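Local coordinates for ATP-dependent 6-phosphofructokinase isozyme 2 (Escherichia coli, PDB 3UMO), which phosphorylates D-fructose 6-phosphate with ATP to give fructose 1,6-bisphosphate, the first committing step of glycolysis, and is inhibited by a second, allosteric ATP, at residues 21-25 with 26-30; 69-72 with 73-77. One frame throughout, in Å; residues are numbered along the deposited sequence.

Interaction 1 (21-25 with 26-30); sequences QIYPE and GKLRC. With ATP (adenosine-5'-triphosphate), chain H; ATP (adenosine-5'-triphosphate), chain K.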
loop_
_atom_site.group_PDB
_atom_site.type_symbol
_atom_site.label_atom_id
_atom_site.label_comp_id
_atom_site.label_asym_id
_atom_site.label_seq_id
_atom_site.Cartn_x
_atom_site.Cartn_y
_atom_site.Cartn_z
ATOM N N GLN A 21 8.752 5.114 6.089
ATOM C CA GLN A 21 7.445 4.883 5.489
ATOM C C GLN A 21 7.626 4.314 4.091
ATOM O O GLN A 21 8.702 4.432 3.497
ATOM C CB GLN A 21 6.646 6.196 5.420
ATOM C CG GLN A 21 6.450 6.913 6.760
ATOM C CD GLN A 21 5.258 6.395 7.544
ATOM O OE1 GLN A 21 4.494 5.561 7.055
ATOM N NE2 GLN A 21 5.092 6.888 8.772
ATOM N N ILE A 22 6.584 3.685 3.562
ATOM C CA ILE A 22 6.625 3.267 2.169
ATOM C C ILE A 22 5.456 3.859 1.395
ATOM O O ILE A 22 4.292 3.764 1.799
ATOM C CB ILE A 22 6.721 1.727 1.999
ATOM C CG1 ILE A 22 6.853 1.364 0.511
ATOM C CG2 ILE A 22 5.533 1.029 2.641
ATOM C CD1 ILE A 22 7.369 -0.049 0.281
ATOM N N TYR A 23 5.798 4.518 0.298
ATOM C CA TYR A 23 4.829 5.145 -0.574
ATOM C C TYR A 23 5.518 5.338 -1.911
ATOM O O TYR A 23 6.750 5.314 -1.976
ATOM C CB TYR A 23 4.368 6.487 0.008
ATOM C CG TYR A 23 5.489 7.419 0.416
ATOM C CD1 TYR A 23 6.138 8.219 -0.519
ATOM C CD2 TYR A 23 5.886 7.512 1.744
ATOM C CE1 TYR A 23 7.162 9.080 -0.142
ATOM C CE2 TYR A 23 6.903 8.368 2.131
ATOM C CZ TYR A 23 7.535 9.151 1.187
ATOM O OH TYR A 23 8.546 9.996 1.581
ATOM N N PRO A 24 4.733 5.501 -2.985
ATOM C CA PRO A 24 5.342 5.620 -4.308
ATOM C C PRO A 24 5.731 7.048 -4.656
ATOM O O PRO A 24 5.446 7.984 -3.901
ATOM C CB PRO A 24 4.225 5.145 -5.238
ATOM C CG PRO A 24 2.965 5.579 -4.530
ATOM C CD PRO A 24 3.260 5.403 -3.058
ATOM N N GLU A 25 6.396 7.165 -5.801
ATOM C CA GLU A 25 6.774 8.428 -6.439
ATOM C C GLU A 25 7.983 9.136 -5.813
ATOM O O GLU A 25 8.954 9.439 -6.505
ATOM C CB GLU A 25 5.570 9.371 -6.561
ATOM C CG GLU A 25 5.783 10.535 -7.527
ATOM C CD GLU A 25 5.793 10.115 -8.996
ATOM O OE1 GLU A 25 5.532 8.923 -9.295
ATOM O OE2 GLU A 25 6.058 10.993 -9.854
ATOM N N GLY A 26 7.926 9.406 -4.513
ATOM C CA GLY A 26 8.997 10.132 -3.849
ATOM C C GLY A 26 10.232 9.293 -3.558
ATOM O O GLY A 26 10.193 8.063 -3.649
ATOM N N LYS A 27 11.334 9.957 -3.206
ATOM C CA LYS A 27 12.540 9.241 -2.807
ATOM C C LYS A 27 12.366 8.698 -1.401
ATOM O O LYS A 27 12.102 9.458 -0.466
ATOM C CB LYS A 27 13.756 10.161 -2.830
ATOM C CG LYS A 27 13.937 10.937 -4.118
ATOM C CD LYS A 27 14.957 12.036 -3.905
ATOM C CE LYS A 27 14.844 13.115 -4.960
ATOM N NZ LYS A 27 15.772 14.244 -4.628
ATOM N N LEU A 28 12.505 7.385 -1.243
ATOM C CA LEU A 28 12.485 6.814 0.092
ATOM C C LEU A 28 13.921 6.740 0.596
ATOM O O LEU A 28 14.735 5.978 0.067
ATOM C CB LEU A 28 11.816 5.439 0.094
ATOM C CG LEU A 28 10.423 5.457 -0.541
ATOM C CD1 LEU A 28 9.864 4.045 -0.677
ATOM C CD2 LEU A 28 9.472 6.344 0.258
ATOM N N ARG A 29 14.232 7.561 1.600
ATOM C CA ARG A 29 15.573 7.594 2.179
ATOM C C ARG A 29 15.775 6.341 3.012
ATOM O O ARG A 29 15.087 6.129 4.016
ATOM C CB ARG A 29 15.782 8.838 3.050
ATOM C CG ARG A 29 15.962 10.136 2.266
ATOM C CD ARG A 29 16.433 11.283 3.170
ATOM N NE ARG A 29 17.891 11.351 3.295
ATOM C CZ ARG A 29 18.567 11.091 4.411
ATOM N NH1 ARG A 29 17.924 10.744 5.518
ATOM N NH2 ARG A 29 19.892 11.184 4.424
ATOM N N CYS A 30 16.717 5.513 2.579
ATOM C CA CYS A 30 16.990 4.240 3.225
ATOM C C CYS A 30 18.323 4.292 3.943
ATOM O O CYS A 30 19.262 4.945 3.481
ATOM C CB CYS A 30 17.000 3.129 2.188
ATOM S SG CYS A 30 15.380 2.876 1.472
HETATM P PG ATP H . 13.484 15.566 -2.071
HETATM O O1G ATP H . 13.456 16.333 -3.354
HETATM O O2G ATP H . 14.891 14.982 -1.932
HETATM O O3G ATP H . 13.171 16.438 -0.879
HETATM P PB ATP H . 11.201 14.125 -2.926
HETATM O O1B ATP H . 10.823 12.594 -2.765
HETATM O O2B ATP H . 11.175 14.516 -4.414
HETATM O O3B ATP H . 12.590 14.310 -2.168
HETATM P PA ATP H . 9.236 14.590 -1.042
HETATM O O1A ATP H . 9.989 13.647 -0.128
HETATM O O2A ATP H . 8.745 15.827 -0.267
HETATM O O3A ATP H . 10.147 15.021 -2.186
HETATM O "O5'" ATP H . 7.972 13.806 -1.662
HETATM C "C5'" ATP H . 7.631 13.944 -2.992
HETATM C "C4'" ATP H . 6.492 13.154 -3.432
HETATM O "O4'" ATP H . 6.483 11.932 -2.661
HETATM C "C3'" ATP H . 5.248 13.845 -3.084
HETATM O "O3'" ATP H . 4.778 14.557 -4.161
HETATM C "C2'" ATP H . 4.315 12.779 -2.708
HETATM O "O2'" ATP H . 3.661 12.347 -3.824
HETATM C "C1'" ATP H . 5.176 11.694 -2.191
HETATM N N9 ATP H . 5.183 11.622 -0.734
HETATM C C8 ATP H . 6.078 12.244 0.056
HETATM N N7 ATP H . 5.785 11.943 1.342
HETATM C C5 ATP H . 4.709 11.134 1.364
HETATM C C6 ATP H . 3.988 10.523 2.396
HETATM N N6 ATP H . 4.389 10.738 3.830
HETATM N N1 ATP H . 2.933 9.749 2.075
HETATM C C2 ATP H . 2.579 9.563 0.787
HETATM N N3 ATP H . 3.255 10.133 -0.219
HETATM C C4 ATP H . 4.314 10.919 0.033
HETATM P PG ATP K . 14.220 16.270 -7.331
HETATM O O1G ATP K . 15.617 16.440 -6.873
HETATM O O2G ATP K . 14.303 15.520 -8.681
HETATM O O3G ATP K . 13.369 15.522 -6.358
HETATM P PB ATP K . 13.540 18.861 -6.604
HETATM O O1B ATP K . 12.628 18.441 -5.410
HETATM O O2B ATP K . 14.922 19.377 -6.182
HETATM O O3B ATP K . 13.605 17.661 -7.661
HETATM P PA ATP K . 11.344 20.264 -7.828
HETATM O O1A ATP K . 10.394 19.206 -7.302
HETATM O O2A ATP K . 10.908 21.678 -7.427
HETATM O O3A ATP K . 12.802 20.024 -7.380
HETATM O "O5'" ATP K . 11.412 20.075 -9.423
HETATM C "C5'" ATP K . 12.051 21.031 -10.204
HETATM C "C4'" ATP K . 11.282 21.573 -11.327
HETATM O "O4'" ATP K . 10.642 20.484 -12.026
HETATM C "C3'" ATP K . 10.150 22.401 -10.881
HETATM O "O3'" ATP K . 10.535 23.702 -10.610
HETATM C "C2'" ATP K . 9.211 22.306 -12.006
HETATM O "O2'" ATP K . 9.614 23.119 -13.042
HETATM C "C1'" ATP K . 9.340 20.885 -12.411
HETATM N N9 ATP K . 8.349 20.049 -11.731
HETATM C C8 ATP K . 8.580 19.322 -10.621
HETATM N N7 ATP K . 7.426 18.701 -10.288
HETATM C C5 ATP K . 6.474 19.009 -11.192
HETATM C C6 ATP K . 5.122 18.670 -11.345
HETATM N N6 ATP K . 4.419 17.735 -10.399
HETATM N N1 ATP K . 4.449 19.185 -12.380
HETATM C C2 ATP K . 5.038 20.025 -13.257
HETATM N N3 ATP K . 6.318 20.375 -13.133
HETATM C C4 ATP K . 7.060 19.888 -12.119
HETATM O O HOH W 1 8.904 5.678 -3.763
HETATM O O HOH W 2 9.896 11.058 -0.371
#
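With chi1 at 51°, Tyr23 sets CG between its backbone N and carbonyl carbon, and this turns the ring back over Leu28. Leu28 CD2 sits over the middle of one ring face, 3.6 Å from the centroid and 14° off the normal, a CH-pi contact. The adenine of ATP (chain H) lies on the opposite face, Tyr23 CZ being 3.3 Å from its N7. Cut back to an alanine, Tyr23 is likely to leave the adenine without the ring that lies against its face and Leu28 CD2 with nothing to rest on. Gly26 CA faces the ring edge, and a CB on that residue would run into O4' of the ribose. At the phosphate end Lys27 N donates to O1B of ATP (chain H) at 2.7 Å, with 157° at the hydrogen. The extended Lys27 chain takes NZ between two nucleotides, 2.9 Å from O2G of ATP (chain H) and 3.1 Å from O1G of ATP (chain K). One water joins Tyr23 OH, Lys27 O and O1A of ATP (chain H). Glu25 is hydrogen-bonded to Gln103 of the second subunit. This is the lid side of a ribokinase-family dimer, where substrate and allosteric ATP are shared between partners.

Interaction 2 (69-72 with 73-77); sequences LVSL and LADEN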
loop_
_atom_site.group_PDB
_atom_site.type_symbol
_atom_site.label_atom_id
_atom_site.label_comp_id
_atom_site.label_asym_id
_atom_site.label_seq_id
_atom_site.Cartn_x
_atom_site.Cartn_y
_atom_site.Cartn_z
ATOM N N LEU A 69 30.567 -11.316 -0.376
ATOM C CA LEU A 69 29.771 -12.513 -0.117
ATOM C C LEU A 69 30.639 -13.622 0.485
ATOM O O LEU A 69 30.274 -14.242 1.493
ATOM C CB LEU A 69 29.113 -13.002 -1.415
ATOM C CG LEU A 69 28.366 -14.341 -1.360
ATOM C CD1 LEU A 69 27.227 -14.266 -0.361
ATOM C CD2 LEU A 69 27.834 -14.726 -2.736
ATOM N N VAL A 70 31.793 -13.856 -0.133
ATOM C CA VAL A 70 32.735 -14.865 0.338
ATOM C C VAL A 70 33.237 -14.532 1.741
ATOM O O VAL A 70 33.357 -15.411 2.600
ATOM C CB VAL A 70 33.923 -14.999 -0.633
ATOM C CG1 VAL A 70 35.015 -15.887 -0.047
ATOM C CG2 VAL A 70 33.437 -15.561 -1.968
ATOM N N SER A 71 33.513 -13.253 1.968
ATOM C CA SER A 71 34.014 -12.796 3.262
ATOM C C SER A 71 32.981 -12.955 4.376
ATOM O O SER A 71 33.328 -13.286 5.514
ATOM C CB SER A 71 34.468 -11.339 3.171
ATOM O OG SER A 71 34.755 -10.814 4.456
ATOM N N LEU A 72 31.716 -12.704 4.052
ATOM C CA LEU A 72 30.643 -12.842 5.027
ATOM C C LEU A 72 30.504 -14.288 5.466
ATOM O O LEU A 72 30.285 -14.566 6.644
ATOM C CB LEU A 72 29.317 -12.339 4.454
ATOM C CG LEU A 72 29.184 -10.820 4.338
ATOM C CD1 LEU A 72 27.884 -10.451 3.644
ATOM C CD2 LEU A 72 29.268 -10.164 5.715
ATOM N N LEU A 73 30.634 -15.211 4.514
ATOM C CA LEU A 73 30.512 -16.634 4.822
ATOM C C LEU A 73 31.696 -17.118 5.651
ATOM O O LEU A 73 31.542 -17.977 6.523
ATOM C CB LEU A 73 30.353 -17.459 3.540
ATOM C CG LEU A 73 28.996 -17.238 2.867
ATOM C CD1 LEU A 73 28.960 -17.851 1.470
ATOM C CD2 LEU A 73 27.882 -17.808 3.734
ATOM N N ALA A 74 32.873 -16.560 5.378
ATOM C CA ALA A 74 34.070 -16.890 6.143
ATOM C C ALA A 74 33.873 -16.475 7.597
ATOM O O ALA A 74 34.230 -17.214 8.514
ATOM C CB ALA A 74 35.288 -16.196 5.556
ATOM N N ASP A 75 33.301 -15.289 7.794
ATOM C CA ASP A 75 33.032 -14.773 9.132
ATOM C C ASP A 75 31.989 -15.621 9.861
ATOM O O ASP A 75 31.959 -15.661 11.093
ATOM C CB ASP A 75 32.577 -13.310 9.061
ATOM C CG ASP A 75 33.692 -12.370 8.620
ATOM O OD1 ASP A 75 34.871 -12.788 8.633
ATOM O OD2 ASP A 75 33.388 -11.207 8.272
ATOM N N GLU A 76 31.141 -16.299 9.094
ATOM C CA GLU A 76 30.117 -17.170 9.664
ATOM C C GLU A 76 30.614 -18.605 9.776
ATOM O O GLU A 76 29.869 -19.498 10.182
ATOM C CB GLU A 76 28.833 -17.108 8.836
ATOM C CG GLU A 76 28.175 -15.742 8.865
ATOM C CD GLU A 76 26.849 -15.713 8.135
ATOM O OE1 GLU A 76 26.493 -16.731 7.500
ATOM O OE2 GLU A 76 26.164 -14.669 8.201
ATOM N N ASN A 77 31.876 -18.810 9.410
ATOM C CA ASN A 77 32.513 -20.126 9.451
ATOM C C ASN A 77 31.816 -21.176 8.591
ATOM O O ASN A 77 31.791 -22.359 8.933
ATOM C CB ASN A 77 32.676 -20.614 10.895
ATOM C CG ASN A 77 33.692 -19.798 11.670
ATOM O OD1 ASN A 77 34.777 -19.498 11.170
ATOM N ND2 ASN A 77 33.341 -19.425 12.898
HETATM O O HOH W 3 33.220 -9.669 5.956
#
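Leu69 and Leu73, four residues apart on helix 63-75, meet through their CD1 methyls at 4.4 Å, a loose apolar contact. Their conformations differ: chi1 of 173° in Leu69 puts CG beside its carbonyl carbon, whereas chi1 of -70° in Leu73 puts CG beside its backbone N and lays it 3.5 Å from Leu69 O. Both side chains also pack on Ile42 of helix 40-50 and on Phe59 of strand 55-61. On another flank, Ser71 OG and Asp75 OD2 stand 4.1 Å apart; a water donates to OD2 at 2.8 Å, but its link to Ser71 OG is doubtful because that distance is unusually short. The backbone supplies the regular frame: Leu73 N to Leu69 O, Ala74 N to Val70 O and Asp75 N to Ser71 O are all hydrogen bonds, the last of 3.0 Å and 156° at the hydrogen. Glu76 N reaches Leu72 O only weakly. Asn77, with positive phi, then ends the helix in a Schellman motif. Glu76 CG comes within 3.3 Å of Leu72 O, and its carboxylate forms a salt bridge with Arg46. The chemistry is therefore divided: leucine methyls face the neighbouring helix and strand, while the serine and aspartate lie on another flank, where a water donates to the carboxylate.

Overall arrangement
Interactions 1 and 2 do not touch: their centres are about 32 Å apart and their nearest atoms about 17 Å. The centre of interaction 1 lies about 31 Å from the centre of the chain, in the lid sheet that continues into the second subunit, where Gly226 and Lys185 of that subunit also hold ATP. The centre of interaction 2 lies closer in, about 18 Å from that of the chain, on the helix of the beta-alpha-beta unit that links strands 55-61 and 80-84 of the parallel sheet. Interaction 1 meets bound ATP itself, whereas interaction 2 only neighbours substrate-binding residues, the side chains of Leu72 and Leu73 coming within about 4 Å of those of Leu13 and Ile42 respectively.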